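Local atomic coordinates of epsin-3 (Saccharomyces cerevisiae, PDB entry 3ONK), a protein that helps recruit clathrin to the Golgi network and endosomes, binds phosphatidylinositol-3,5-bisphosphate membranes and takes part in protein sorting at the multivesicular body. Residues T10-K15 against E46-M51; Q34-T39 against D75-H80; R54-K59 against I93-I98; K69-L74 against T118-L123. All coordinates share one frame; numbering follows the deposited sequence.

Contacts 2 and 4 are buried and share helix 64-80, which meets helix 29-38 through contact 2 and helix 113-127 through contact 4. Contacts 1 and 3, both partly buried, use helix 42-57, contact 1 in its middle and contact 3 at its C-terminal end, with centres about 17 Å apart. Chemistry follows place. Contact 1, at the start of helix 11-19, mixes a capping box and a carboxylate with methionines; contact 3 is apolar throughout; contact 2 sets a leucine methyl against a buried serine and threonine, and contact 4 packs leucines under an arginine and a glutamine. Ile48 packs on Ile35 O, joining contacts 1 and 2; Phe56 packs on Ala70, Leu71 and Leu74, joining 3 and 4.

Contact 1 (T10-K15 against E46-M51); sequences TEMEGK and EEILSM
Glu47 reaches out from helix 42-57 to the start of helix 11-19, and its side chain is the one to follow. Glu47 CB lies 3.7 Å from Glu13 CG. Glu47 CG comes next, with Glu13 OE2 at 3.6 Å, and the Glu13 chain crosses the aliphatic part of Glu47 at about a right angle. With CG anti to the carbonyl carbon (chi1 -69°) and the chain extended beyond it, the carboxylate is carried to Thr10. There OE1 looks onto the Thr10 methyl, while Glu47 OE2 accepts a hydrogen bond from Thr10 OG1 at 2.6 Å, met from well above the carboxylate plane; OE2 also brushes Met12 CB.

Thr10 OG1 does two jobs. It donates to Glu47 and accepts from Glu13 N at 3.3 Å, while Glu13 OE1 takes the Thr10 backbone N-H at 2.9 Å. The other Glu13 oxygen, OE2, stands 4.4 Å from Glu47 OE2, a proximity of like charges that the polar hydrogens at Thr10 probably ease.

Deeper in, the contact turns apolar. Met12 CG packs on Ile48 CG1 at 3.7 Å, and Met51, bent at its second and third torsions, lays CG and SD against CB and CG of Glu13. Ile35 of helix 29-38 touches both Met12 and Ile48.

Thr10 and Glu13 thus form a capping box, with Thr10 as N-cap, and Glu47 ties this helix start to the neighbouring helix of the all-helical ENTH domain.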
loop_
_atom_site.group_PDB
_atom_site.type_symbol
_atom_site.label_atom_id
_atom_site.label_comp_id
_atom_site.label_asym_id
_atom_site.label_seq_id
_atom_site.Cartn_x
_atom_site.Cartn_y
_atom_site.Cartn_z
ATOM N N THR A 10 3.112 -2.641 -17.878
ATOM C CA THR A 10 1.990 -1.933 -18.474
ATOM C C THR A 10 1.930 -0.533 -17.846
ATOM O O THR A 10 2.610 -0.243 -16.849
ATOM C CB THR A 10 0.650 -2.644 -18.215
ATOM O OG1 THR A 10 0.383 -2.625 -16.809
ATOM C CG2 THR A 10 0.691 -4.098 -18.695
ATOM N N GLU A 11 1.114 0.326 -18.439
ATOM C CA GLU A 11 0.934 1.686 -17.954
ATOM C C GLU A 11 0.610 1.697 -16.471
ATOM O O GLU A 11 1.193 2.467 -15.711
ATOM C CB GLU A 11 -0.210 2.365 -18.693
ATOM C CG GLU A 11 0.201 3.228 -19.848
ATOM C CD GLU A 11 -0.916 4.168 -20.236
ATOM O OE1 GLU A 11 -1.231 5.097 -19.443
ATOM O OE2 GLU A 11 -1.493 3.959 -21.320
ATOM N N MET A 12 -0.328 0.844 -16.070
ATOM C CA MET A 12 -0.754 0.806 -14.671
ATOM C C MET A 12 0.330 0.241 -13.748
ATOM O O MET A 12 0.515 0.718 -12.633
ATOM C CB MET A 12 -2.068 0.034 -14.517
ATOM C CG MET A 12 -2.629 0.006 -13.092
ATOM S SD MET A 12 -2.927 1.641 -12.375
ATOM C CE MET A 12 -4.165 2.336 -13.462
ATOM N N GLU A 13 1.035 -0.786 -14.199
ATOM C CA GLU A 13 2.138 -1.332 -13.414
ATOM C C GLU A 13 3.246 -0.282 -13.287
ATOM O O GLU A 13 3.951 -0.228 -12.276
ATOM C CB GLU A 13 2.685 -2.613 -14.051
ATOM C CG GLU A 13 1.712 -3.769 -14.013
ATOM C CD GLU A 13 2.095 -4.904 -14.946
ATOM O OE1 GLU A 13 2.983 -4.714 -15.806
ATOM O OE2 GLU A 13 1.504 -5.993 -14.814
ATOM N N GLY A 14 3.376 0.566 -14.303
ATOM C CA GLY A 14 4.328 1.662 -14.264
ATOM C C GLY A 14 3.932 2.724 -13.240
ATOM O O GLY A 14 4.781 3.304 -12.566
ATOM N N LYS A 15 2.637 2.998 -13.136
ATOM C CA LYS A 15 2.154 3.975 -12.180
ATOM C C LYS A 15 2.426 3.485 -10.755
ATOM O O LYS A 15 2.943 4.235 -9.919
ATOM C CB LYS A 15 0.661 4.232 -12.394
ATOM C CG LYS A 15 0.342 5.097 -13.600
ATOM C CD LYS A 15 -1.139 5.475 -13.617
ATOM C CE LYS A 15 -1.418 6.635 -14.551
ATOM N NZ LYS A 15 -0.904 6.379 -15.911
ATOM N N GLU A 46 -5.667 -6.665 -10.747
ATOM C CA GLU A 46 -4.650 -7.700 -10.557
ATOM C C GLU A 46 -3.235 -7.178 -10.812
ATOM O O GLU A 46 -2.297 -7.548 -10.105
ATOM C CB GLU A 46 -4.940 -8.925 -11.438
ATOM C CG GLU A 46 -5.153 -10.220 -10.646
ATOM C CD GLU A 46 -6.046 -11.229 -11.365
ATOM O OE1 GLU A 46 -6.539 -10.906 -12.471
ATOM O OE2 GLU A 46 -6.258 -12.342 -10.825
ATOM N N GLU A 47 -3.074 -6.311 -11.810
ATOM C CA GLU A 47 -1.758 -5.702 -12.068
ATOM C C GLU A 47 -1.249 -4.946 -10.860
ATOM O O GLU A 47 -0.082 -5.065 -10.482
ATOM C CB GLU A 47 -1.813 -4.746 -13.259
ATOM C CG GLU A 47 -2.026 -5.439 -14.574
ATOM C CD GLU A 47 -2.118 -4.480 -15.738
ATOM O OE1 GLU A 47 -2.515 -4.941 -16.821
ATOM O OE2 GLU A 47 -1.808 -3.273 -15.581
ATOM N N ILE A 48 -2.142 -4.171 -10.258
ATOM C CA ILE A 48 -1.818 -3.333 -9.103
ATOM C C ILE A 48 -1.444 -4.207 -7.923
ATOM O O ILE A 48 -0.477 -3.940 -7.220
ATOM C CB ILE A 48 -3.036 -2.452 -8.697
ATOM C CG1 ILE A 48 -3.402 -1.475 -9.820
ATOM C CG2 ILE A 48 -2.764 -1.694 -7.428
ATOM C CD1 ILE A 48 -4.759 -0.837 -9.626
ATOM N N LEU A 49 -2.232 -5.257 -7.721
ATOM C CA LEU A 49 -2.024 -6.220 -6.649
ATOM C C LEU A 49 -0.620 -6.850 -6.685
ATOM O O LEU A 49 0.136 -6.769 -5.718
ATOM C CB LEU A 49 -3.084 -7.318 -6.776
ATOM C CG LEU A 49 -3.573 -8.016 -5.512
ATOM C CD1 LEU A 49 -4.505 -7.088 -4.724
ATOM C CD2 LEU A 49 -4.267 -9.353 -5.872
ATOM N N SER A 50 -0.296 -7.501 -7.800
ATOM C CA SER A 50 1.027 -8.071 -8.006
ATOM C C SER A 50 2.109 -7.085 -7.606
ATOM O O SER A 50 2.952 -7.374 -6.754
ATOM C CB SER A 50 1.219 -8.405 -9.475
ATOM O OG SER A 50 0.077 -9.071 -9.978
ATOM N N MET A 51 2.064 -5.916 -8.232
ATOM C CA MET A 51 3.085 -4.899 -8.066
ATOM C C MET A 51 3.257 -4.462 -6.608
ATOM O O MET A 51 4.384 -4.300 -6.131
ATOM C CB MET A 51 2.752 -3.691 -8.944
ATOM C CG MET A 51 2.782 -3.964 -10.447
ATOM S SD MET A 51 4.412 -4.413 -11.078
ATOM C CE MET A 51 5.457 -3.290 -10.170
#

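Contact 2 (Q34-T39 against D75-H80); sequences QISQGT and DYLIKH
Leu77 CD2 carries most of this contact, pressing on the backbone of helix 29-38, 3.4 Å from Ser36 CA and 3.7 Å from Ser36 CB. Ile35 CG2 adds a methyl contact with the same atom at 4.0 Å, and Thr39 CG2 another at 4.2 Å. Ser36 CB also comes to the edge of the Tyr76 ring, near its plane. Ser36 OG, anti to its own N (chi1 -179°), lies close to His80 O and His80 CB, but the angle to the carbonyl is too poor for a hydrogen bond.

One shell out, Thr39 is fixed by its hydroxyl, which donates to Ser36 O at 2.5 Å in the carbonyl plane and also bonds to Ser82 N. This sets the methyl against Leu77. A valine here would probably leave Ser36 O and Ser82 N without their hydroxyl partner and the methyl freer to turn from Leu77. His80 O is bonded by Tyr40 OH, and Ile48 and Phe85 close over Leu77 and Thr39.

The short axes cross at -59° and 9.6 Å apart, an oblique helix-helix packing in the buried interior of the all-helical ENTH fold, a superhelix of alpha helices, where helix 29-38 meets the C-terminal end of helix 64-80.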
loop_
_atom_site.group_PDB
_atom_site.type_symbol
_atom_site.label_atom_id
_atom_site.label_comp_id
_atom_site.label_asym_id
_atom_site.label_seq_id
_atom_site.Cartn_x
_atom_site.Cartn_y
_atom_site.Cartn_z
ATOM N N GLN A 34 -5.217 7.953 -9.504
ATOM C CA GLN A 34 -5.154 7.300 -10.820
ATOM C C GLN A 34 -5.096 5.790 -10.646
ATOM O O GLN A 34 -5.772 5.035 -11.349
ATOM C CB GLN A 34 -3.949 7.802 -11.633
ATOM C CG GLN A 34 -4.146 9.210 -12.233
ATOM C CD GLN A 34 -2.880 9.766 -12.884
ATOM O OE1 GLN A 34 -1.778 9.557 -12.385
ATOM N NE2 GLN A 34 -3.040 10.494 -13.987
ATOM N N ILE A 35 -4.288 5.345 -9.689
ATOM C CA ILE A 35 -4.149 3.926 -9.434
ATOM C C ILE A 35 -5.445 3.350 -8.848
ATOM O O ILE A 35 -5.873 2.242 -9.191
ATOM C CB ILE A 35 -2.939 3.659 -8.522
ATOM C CG1 ILE A 35 -1.635 3.933 -9.294
ATOM C CG2 ILE A 35 -2.971 2.246 -8.031
ATOM C CD1 ILE A 35 -0.439 4.228 -8.398
ATOM N N SER A 36 -6.068 4.118 -7.963
ATOM C CA SER A 36 -7.358 3.754 -7.420
ATOM C C SER A 36 -8.361 3.492 -8.543
ATOM O O SER A 36 -9.113 2.524 -8.489
ATOM C CB SER A 36 -7.861 4.846 -6.464
ATOM O OG SER A 36 -9.103 4.487 -5.910
ATOM N N GLN A 37 -8.365 4.350 -9.562
ATOM C CA GLN A 37 -9.247 4.151 -10.713
ATOM C C GLN A 37 -9.026 2.781 -11.357
ATOM O O GLN A 37 -9.977 2.147 -11.814
ATOM C CB GLN A 37 -9.067 5.248 -11.775
ATOM C CG GLN A 37 -9.146 6.672 -11.259
ATOM C CD GLN A 37 -10.457 6.986 -10.585
ATOM O OE1 GLN A 37 -10.493 7.318 -9.399
ATOM N NE2 GLN A 37 -11.548 6.891 -11.337
ATOM N N GLY A 38 -7.774 2.331 -11.392
ATOM C CA GLY A 38 -7.436 1.059 -11.991
ATOM C C GLY A 38 -7.965 -0.150 -11.227
ATOM O O GLY A 38 -8.062 -1.233 -11.798
ATOM N N THR A 39 -8.305 0.034 -9.946
ATOM C CA THR A 39 -8.917 -1.024 -9.136
ATOM C C THR A 39 -10.352 -1.320 -9.531
ATOM O O THR A 39 -10.938 -2.280 -9.045
ATOM C CB THR A 39 -8.920 -0.702 -7.610
ATOM O OG1 THR A 39 -9.833 0.371 -7.339
ATOM C CG2 THR A 39 -7.523 -0.345 -7.104
ATOM N N ASP A 75 -3.023 1.831 1.844
ATOM C CA ASP A 75 -3.961 2.511 2.721
ATOM C C ASP A 75 -4.935 3.354 1.898
ATOM O O ASP A 75 -6.152 3.308 2.081
ATOM C CB ASP A 75 -3.216 3.411 3.710
ATOM C CG ASP A 75 -4.146 4.038 4.731
ATOM O OD1 ASP A 75 -4.675 3.293 5.577
ATOM O OD2 ASP A 75 -4.378 5.265 4.663
ATOM N N TYR A 76 -4.384 4.138 0.989
ATOM C CA TYR A 76 -5.202 5.009 0.163
ATOM C C TYR A 76 -6.213 4.181 -0.633
ATOM O O TYR A 76 -7.367 4.571 -0.766
ATOM C CB TYR A 76 -4.307 5.829 -0.776
ATOM C CG TYR A 76 -5.041 6.900 -1.551
ATOM C CD1 TYR A 76 -5.158 8.199 -1.051
ATOM C CD2 TYR A 76 -5.627 6.613 -2.782
ATOM C CE1 TYR A 76 -5.826 9.180 -1.771
ATOM C CE2 TYR A 76 -6.304 7.582 -3.501
ATOM C CZ TYR A 76 -6.404 8.859 -2.993
ATOM O OH TYR A 76 -7.083 9.817 -3.714
ATOM N N LEU A 77 -5.780 3.027 -1.137
ATOM C CA LEU A 77 -6.615 2.222 -2.025
ATOM C C LEU A 77 -7.756 1.573 -1.272
ATOM O O LEU A 77 -8.856 1.414 -1.795
ATOM C CB LEU A 77 -5.794 1.155 -2.740
ATOM C CG LEU A 77 -4.768 1.651 -3.763
ATOM C CD1 LEU A 77 -4.022 0.468 -4.369
ATOM C CD2 LEU A 77 -5.425 2.493 -4.860
ATOM N N ILE A 78 -7.491 1.203 -0.028
ATOM C CA ILE A 78 -8.538 0.671 0.809
ATOM C C ILE A 78 -9.602 1.730 1.095
ATOM O O ILE A 78 -10.786 1.416 1.199
ATOM C CB ILE A 78 -7.939 0.012 2.057
ATOM C CG1 ILE A 78 -7.157 -1.238 1.610
ATOM C CG2 ILE A 78 -9.027 -0.348 3.055
ATOM C CD1 ILE A 78 -6.132 -1.705 2.572
ATOM N N LYS A 79 -9.192 2.993 1.135
ATOM C CA LYS A 79 -10.128 4.096 1.372
ATOM C C LYS A 79 -10.794 4.623 0.100
ATOM O O LYS A 79 -11.894 5.170 0.151
ATOM C CB LYS A 79 -9.424 5.250 2.096
ATOM C CG LYS A 79 -9.031 4.921 3.529
ATOM C CD LYS A 79 -8.010 5.914 4.074
ATOM C CE LYS A 79 -7.439 5.432 5.402
ATOM N NZ LYS A 79 -6.379 6.353 5.919
ATOM N N HIS A 80 -10.136 4.453 -1.042
ATOM C CA HIS A 80 -10.634 5.068 -2.274
ATOM C C HIS A 80 -10.987 4.064 -3.376
ATOM O O HIS A 80 -11.784 4.370 -4.269
ATOM C CB HIS A 80 -9.640 6.111 -2.815
ATOM C CG HIS A 80 -9.302 7.196 -1.834
ATOM N ND1 HIS A 80 -9.956 8.410 -1.804
ATOM C CD2 HIS A 80 -8.376 7.243 -0.846
ATOM C CE1 HIS A 80 -9.455 9.153 -0.832
ATOM N NE2 HIS A 80 -8.493 8.470 -0.237
#

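Contact 3 (R54-K59 against I93-I98); sequences RRFTEK and INLIRI
Phe56 and Thr57, at the weakly bonded C-terminal end of helix 42-57, meet Leu95 and Ile96 through van der Waals contacts. The aromatic ones come first. Ile96 CG1 sits at the edge of the Phe56 ring, near its plane, 4.2 Å from CE2; the two side chains lie side by side and point the same way, toward the interior. With CG anti to the carbonyl carbon (chi1 -58°), Phe56 carries its ring to Ala70, Leu71 and Leu74 of helix 64-80, and Phe53 meets it with ring planes at about 65°. Ile96 in turn packs on Val120 and Leu127 of helix 113-127.

The aliphatic contacts lie nearer the surface. Leu95 CD2 touches Thr57 CG2 at 3.7 Å, the side chains crossing at about a right angle, and also comes within 4.2 Å of Phe56 CB. Ile98 stands at the margin, but its placement in the model is doubtful.

The clearest polar bond lies within 54-59: Thr57 OG1 donates to Arg54 O at 3.0 Å, from above the carbonyl plane, and this turns the Thr57 methyl toward Leu95.

The touching groups are almost all carbon, at van der Waals spacing, so shape and exclusion of water probably hold helix 93-97 to this helix end, with no directional bond between the segments to dictate their exact setting.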
loop_
_atom_site.group_PDB
_atom_site.type_symbol
_atom_site.label_atom_id
_atom_site.label_comp_id
_atom_site.label_asym_id
_atom_site.label_seq_id
_atom_site.Cartn_x
_atom_site.Cartn_y
_atom_site.Cartn_z
ATOM N N ARG A 54 4.803 -7.404 -4.399
ATOM C CA ARG A 54 6.174 -7.702 -4.804
ATOM C C ARG A 54 7.120 -7.017 -3.848
ATOM O O ARG A 54 8.159 -7.553 -3.489
ATOM C CB ARG A 54 6.452 -7.229 -6.231
ATOM C CG ARG A 54 5.723 -8.053 -7.275
ATOM C CD ARG A 54 6.153 -7.732 -8.693
ATOM N NE ARG A 54 5.402 -8.552 -9.638
ATOM C CZ ARG A 54 5.724 -9.798 -9.964
ATOM N NH1 ARG A 54 6.798 -10.372 -9.428
ATOM N NH2 ARG A 54 4.976 -10.472 -10.830
ATOM N N ARG A 55 6.735 -5.821 -3.427
ATOM C CA ARG A 55 7.559 -5.023 -2.535
ATOM C C ARG A 55 7.755 -5.691 -1.164
ATOM O O ARG A 55 8.879 -5.755 -0.656
ATOM C CB ARG A 55 6.964 -3.618 -2.398
ATOM C CG ARG A 55 7.710 -2.555 -3.207
ATOM C CD ARG A 55 7.823 -2.929 -4.690
ATOM N NE ARG A 55 6.862 -2.202 -5.525
ATOM C CZ ARG A 55 6.535 -2.538 -6.773
ATOM N NH1 ARG A 55 7.087 -3.607 -7.353
ATOM N NH2 ARG A 55 5.642 -1.806 -7.437
ATOM N N PHE A 56 6.668 -6.207 -0.589
ATOM C CA PHE A 56 6.696 -6.809 0.744
ATOM C C PHE A 56 7.587 -8.025 0.821
ATOM O O PHE A 56 8.094 -8.373 1.892
ATOM C CB PHE A 56 5.288 -7.211 1.190
ATOM C CG PHE A 56 4.323 -6.076 1.216
ATOM C CD1 PHE A 56 4.759 -4.780 0.991
ATOM C CD2 PHE A 56 2.984 -6.291 1.466
ATOM C CE1 PHE A 56 3.873 -3.722 1.013
ATOM C CE2 PHE A 56 2.095 -5.239 1.483
ATOM C CZ PHE A 56 2.539 -3.954 1.262
ATOM N N THR A 57 7.775 -8.680 -0.313
ATOM C CA THR A 57 8.406 -9.993 -0.307
ATOM C C THR A 57 9.938 -9.929 -0.399
ATOM O O THR A 57 10.625 -10.913 -0.135
ATOM C CB THR A 57 7.792 -10.900 -1.389
ATOM O OG1 THR A 57 8.152 -10.410 -2.684
ATOM C CG2 THR A 57 6.268 -10.896 -1.263
ATOM N N GLU A 58 10.468 -8.763 -0.749
ATOM C CA GLU A 58 11.908 -8.539 -0.691
ATOM C C GLU A 58 12.301 -8.019 0.694
ATOM O O GLU A 58 12.317 -6.807 0.920
ATOM C CB GLU A 58 12.354 -7.551 -1.776
ATOM N N LYS A 59 12.593 -8.943 1.611
ATOM C CA LYS A 59 13.088 -8.607 2.948
ATOM C C LYS A 59 14.317 -7.733 2.784
ATOM O O LYS A 59 15.269 -8.123 2.113
ATOM C CB LYS A 59 13.440 -9.874 3.731
ATOM N N ILE A 93 -3.646 -11.115 3.694
ATOM C CA ILE A 93 -3.363 -10.603 5.041
ATOM C C ILE A 93 -2.119 -11.277 5.610
ATOM O O ILE A 93 -1.286 -10.644 6.258
ATOM C CB ILE A 93 -4.532 -10.863 6.028
ATOM C CG1 ILE A 93 -5.771 -10.058 5.647
ATOM C CG2 ILE A 93 -4.139 -10.435 7.431
ATOM C CD1 ILE A 93 -5.646 -8.567 5.985
ATOM N N ASN A 94 -2.015 -12.576 5.357
ATOM C CA ASN A 94 -0.871 -13.396 5.754
ATOM C C ASN A 94 0.473 -12.761 5.396
ATOM O O ASN A 94 1.352 -12.600 6.238
ATOM C CB ASN A 94 -0.997 -14.776 5.076
ATOM C CG ASN A 94 -1.847 -14.730 3.780
ATOM O OD1 ASN A 94 -3.088 -14.836 3.822
ATOM N ND2 ASN A 94 -1.178 -14.556 2.633
ATOM N N LEU A 95 0.607 -12.413 4.124
ATOM C CA LEU A 95 1.814 -11.818 3.574
ATOM C C LEU A 95 2.060 -10.432 4.181
ATOM O O LEU A 95 3.197 -10.050 4.436
ATOM C CB LEU A 95 1.672 -11.721 2.050
ATOM C CG LEU A 95 2.861 -11.559 1.090
ATOM C CD1 LEU A 95 2.544 -10.483 0.064
ATOM C CD2 LEU A 95 4.181 -11.252 1.796
ATOM N N ILE A 96 0.987 -9.683 4.405
ATOM C CA ILE A 96 1.102 -8.339 4.951
ATOM C C ILE A 96 1.626 -8.408 6.381
ATOM O O ILE A 96 2.476 -7.593 6.788
ATOM C CB ILE A 96 -0.258 -7.617 4.903
ATOM C CG1 ILE A 96 -0.772 -7.555 3.460
ATOM C CG2 ILE A 96 -0.174 -6.231 5.525
ATOM C CD1 ILE A 96 -2.146 -6.938 3.326
ATOM N N ARG A 97 1.122 -9.402 7.121
ATOM C CA ARG A 97 1.498 -9.654 8.512
ATOM C C ARG A 97 3.001 -9.798 8.694
ATOM O O ARG A 97 3.542 -9.469 9.748
ATOM C CB ARG A 97 0.802 -10.920 9.045
ATOM C CG ARG A 97 -0.704 -10.779 9.237
ATOM C CD ARG A 97 -1.244 -11.685 10.369
ATOM N NE ARG A 97 -2.701 -11.597 10.473
ATOM C CZ ARG A 97 -3.350 -10.777 11.294
ATOM N NH1 ARG A 97 -4.674 -10.769 11.299
ATOM N NH2 ARG A 97 -2.681 -9.973 12.114
ATOM N N ILE A 98 3.675 -10.307 7.672
ATOM C CA ILE A 98 5.120 -10.480 7.745
ATOM C C ILE A 98 5.793 -9.175 8.165
ATOM O O ILE A 98 6.786 -9.195 8.885
ATOM C CB ILE A 98 5.712 -10.965 6.390
ATOM C CG1 ILE A 98 7.153 -11.438 6.564
ATOM C CG2 ILE A 98 5.684 -9.862 5.343
ATOM C CD1 ILE A 98 7.874 -11.671 5.239
#

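Contact 4 (K69-L74 against T118-L123); sequences KALQLL and TRVKAL
The guanidinium of Arg119 and the amide of Gln72 are the flat groups here, and their planes stand 88° apart, nearly perpendicular. Rather than amide against guanidinium, it is the Gln72 methylene that makes the approach: CG lies obliquely to the guanidinium, 3.6 Å from Arg119 NH1 and 3.7 Å from Arg119 NH2. The Arg119 chain, bent at its second and third torsions, reaches across to helix 64-80 at Gln72, and its NH2 is hydrogen-bonded to Tyr68 OH. An alanine in its place would probably leave that hydroxyl without its guanidinium partner and bare the methylene of Gln72.

Beneath this polar margin the leucines do the packing. Leu71 CD1 lies against Arg119 CB at 3.6 Å as the two side chains slide past each other in opposite directions, and its other methyl, CD2, reaches Val120 CG2 at 4.1 Å. A turn further on, Leu123 crosses Leu74 at about a right angle, with Leu74 CD2 and Leu123 CD2 3.7 Å apart. The other methyl of Leu123 lies against the Leu74 carbonyl. Phe53 meets Leu74, and Leu99 touches both Leu71 and Val120.

The short axes run 25° apart in direction and 10.1 Å from each other, a near-parallel packing of two helices not adjacent in sequence, 64-80 and 113-127, near the centre of the all-helical ENTH superhelix.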
loop_
_atom_site.group_PDB
_atom_site.type_symbol
_atom_site.label_atom_id
_atom_site.label_comp_id
_atom_site.label_asym_id
_atom_site.label_seq_id
_atom_site.Cartn_x
_atom_site.Cartn_y
_atom_site.Cartn_z
ATOM N N LYS A 69 6.262 3.169 1.153
ATOM C CA LYS A 69 5.441 3.782 0.103
ATOM C C LYS A 69 4.343 2.839 -0.433
ATOM O O LYS A 69 3.249 3.281 -0.793
ATOM C CB LYS A 69 6.340 4.302 -1.018
ATOM C CG LYS A 69 7.265 5.435 -0.541
ATOM C CD LYS A 69 8.400 5.736 -1.525
ATOM C CE LYS A 69 8.034 6.825 -2.495
ATOM N NZ LYS A 69 9.146 7.159 -3.401
ATOM N N ALA A 70 4.635 1.541 -0.470
ATOM C CA ALA A 70 3.625 0.532 -0.804
ATOM C C ALA A 70 2.509 0.460 0.243
ATOM O O ALA A 70 1.334 0.218 -0.088
ATOM C CB ALA A 70 4.275 -0.824 -0.968
ATOM N N LEU A 71 2.869 0.664 1.510
ATOM C CA LEU A 71 1.871 0.700 2.586
ATOM C C LEU A 71 0.959 1.910 2.460
ATOM O O LEU A 71 -0.265 1.776 2.525
ATOM C CB LEU A 71 2.531 0.691 3.974
ATOM C CG LEU A 71 3.278 -0.589 4.400
ATOM C CD1 LEU A 71 3.916 -0.370 5.774
ATOM C CD2 LEU A 71 2.352 -1.804 4.419
ATOM N N GLN A 72 1.565 3.086 2.300
ATOM C CA GLN A 72 0.823 4.316 2.063
ATOM C C GLN A 72 -0.156 4.166 0.910
ATOM O O GLN A 72 -1.297 4.584 1.016
ATOM C CB GLN A 72 1.769 5.477 1.743
ATOM C CG GLN A 72 2.556 6.011 2.913
ATOM C CD GLN A 72 3.489 7.131 2.503
ATOM O OE1 GLN A 72 4.430 6.918 1.729
ATOM N NE2 GLN A 72 3.236 8.338 3.020
ATOM N N LEU A 73 0.302 3.604 -0.207
ATOM C CA LEU A 73 -0.571 3.393 -1.367
ATOM C C LEU A 73 -1.746 2.477 -1.033
ATOM O O LEU A 73 -2.886 2.736 -1.414
ATOM C CB LEU A 73 0.216 2.783 -2.530
ATOM C CG LEU A 73 -0.558 2.489 -3.818
ATOM C CD1 LEU A 73 -1.342 3.705 -4.327
ATOM C CD2 LEU A 73 0.400 1.984 -4.904
ATOM N N LEU A 74 -1.448 1.398 -0.321
ATOM C CA LEU A 74 -2.435 0.381 -0.015
ATOM C C LEU A 74 -3.466 0.946 0.959
ATOM O O LEU A 74 -4.651 0.615 0.895
ATOM C CB LEU A 74 -1.722 -0.849 0.555
ATOM C CG LEU A 74 -2.300 -2.265 0.519
ATOM C CD1 LEU A 74 -2.818 -2.702 -0.852
ATOM C CD2 LEU A 74 -1.230 -3.241 1.022
ATOM N N THR A 118 4.209 0.301 12.530
ATOM C CA THR A 118 3.040 1.084 12.926
ATOM C C THR A 118 2.052 1.299 11.770
ATOM O O THR A 118 0.837 1.280 11.984
ATOM C CB THR A 118 3.435 2.444 13.555
ATOM O OG1 THR A 118 3.998 3.301 12.557
ATOM C CG2 THR A 118 4.460 2.243 14.665
ATOM N N ARG A 119 2.556 1.489 10.550
ATOM C CA ARG A 119 1.663 1.577 9.390
ATOM C C ARG A 119 0.997 0.236 9.133
ATOM O O ARG A 119 -0.185 0.164 8.814
ATOM C CB ARG A 119 2.416 1.978 8.116
ATOM C CG ARG A 119 2.975 3.380 8.106
ATOM C CD ARG A 119 1.919 4.398 8.452
ATOM N NE ARG A 119 0.964 4.634 7.370
ATOM C CZ ARG A 119 1.038 5.637 6.493
ATOM N NH1 ARG A 119 0.107 5.769 5.556
ATOM N NH2 ARG A 119 2.032 6.509 6.551
ATOM N N VAL A 120 1.772 -0.837 9.231
ATOM C CA VAL A 120 1.234 -2.149 8.900
ATOM C C VAL A 120 0.201 -2.597 9.926
ATOM O O VAL A 120 -0.833 -3.150 9.569
ATOM C CB VAL A 120 2.326 -3.209 8.730
ATOM C CG1 VAL A 120 2.603 -3.890 10.047
ATOM C CG2 VAL A 120 1.874 -4.236 7.717
ATOM N N LYS A 121 0.471 -2.343 11.199
ATOM C CA LYS A 121 -0.520 -2.608 12.240
ATOM C C LYS A 121 -1.830 -1.841 12.008
ATOM O O LYS A 121 -2.919 -2.386 12.198
ATOM C CB LYS A 121 0.053 -2.304 13.628
ATOM C CG LYS A 121 1.154 -3.278 14.067
ATOM C CD LYS A 121 1.591 -2.995 15.497
ATOM C CE LYS A 121 3.047 -3.402 15.739
ATOM N NZ LYS A 121 3.935 -2.201 15.916
ATOM N N ALA A 122 -1.726 -0.584 11.587
ATOM C CA ALA A 122 -2.926 0.216 11.324
ATOM C C ALA A 122 -3.708 -0.328 10.122
ATOM O O ALA A 122 -4.929 -0.470 10.168
ATOM C CB ALA A 122 -2.561 1.683 11.112
ATOM N N LEU A 123 -2.991 -0.645 9.049
ATOM C CA LEU A 123 -3.620 -1.188 7.860
ATOM C C LEU A 123 -4.332 -2.508 8.156
ATOM O O LEU A 123 -5.406 -2.765 7.627
ATOM C CB LEU A 123 -2.585 -1.413 6.762
ATOM C CG LEU A 123 -3.166 -1.593 5.365
ATOM C CD1 LEU A 123 -3.432 -0.223 4.764
ATOM C CD2 LEU A 123 -2.220 -2.366 4.486
#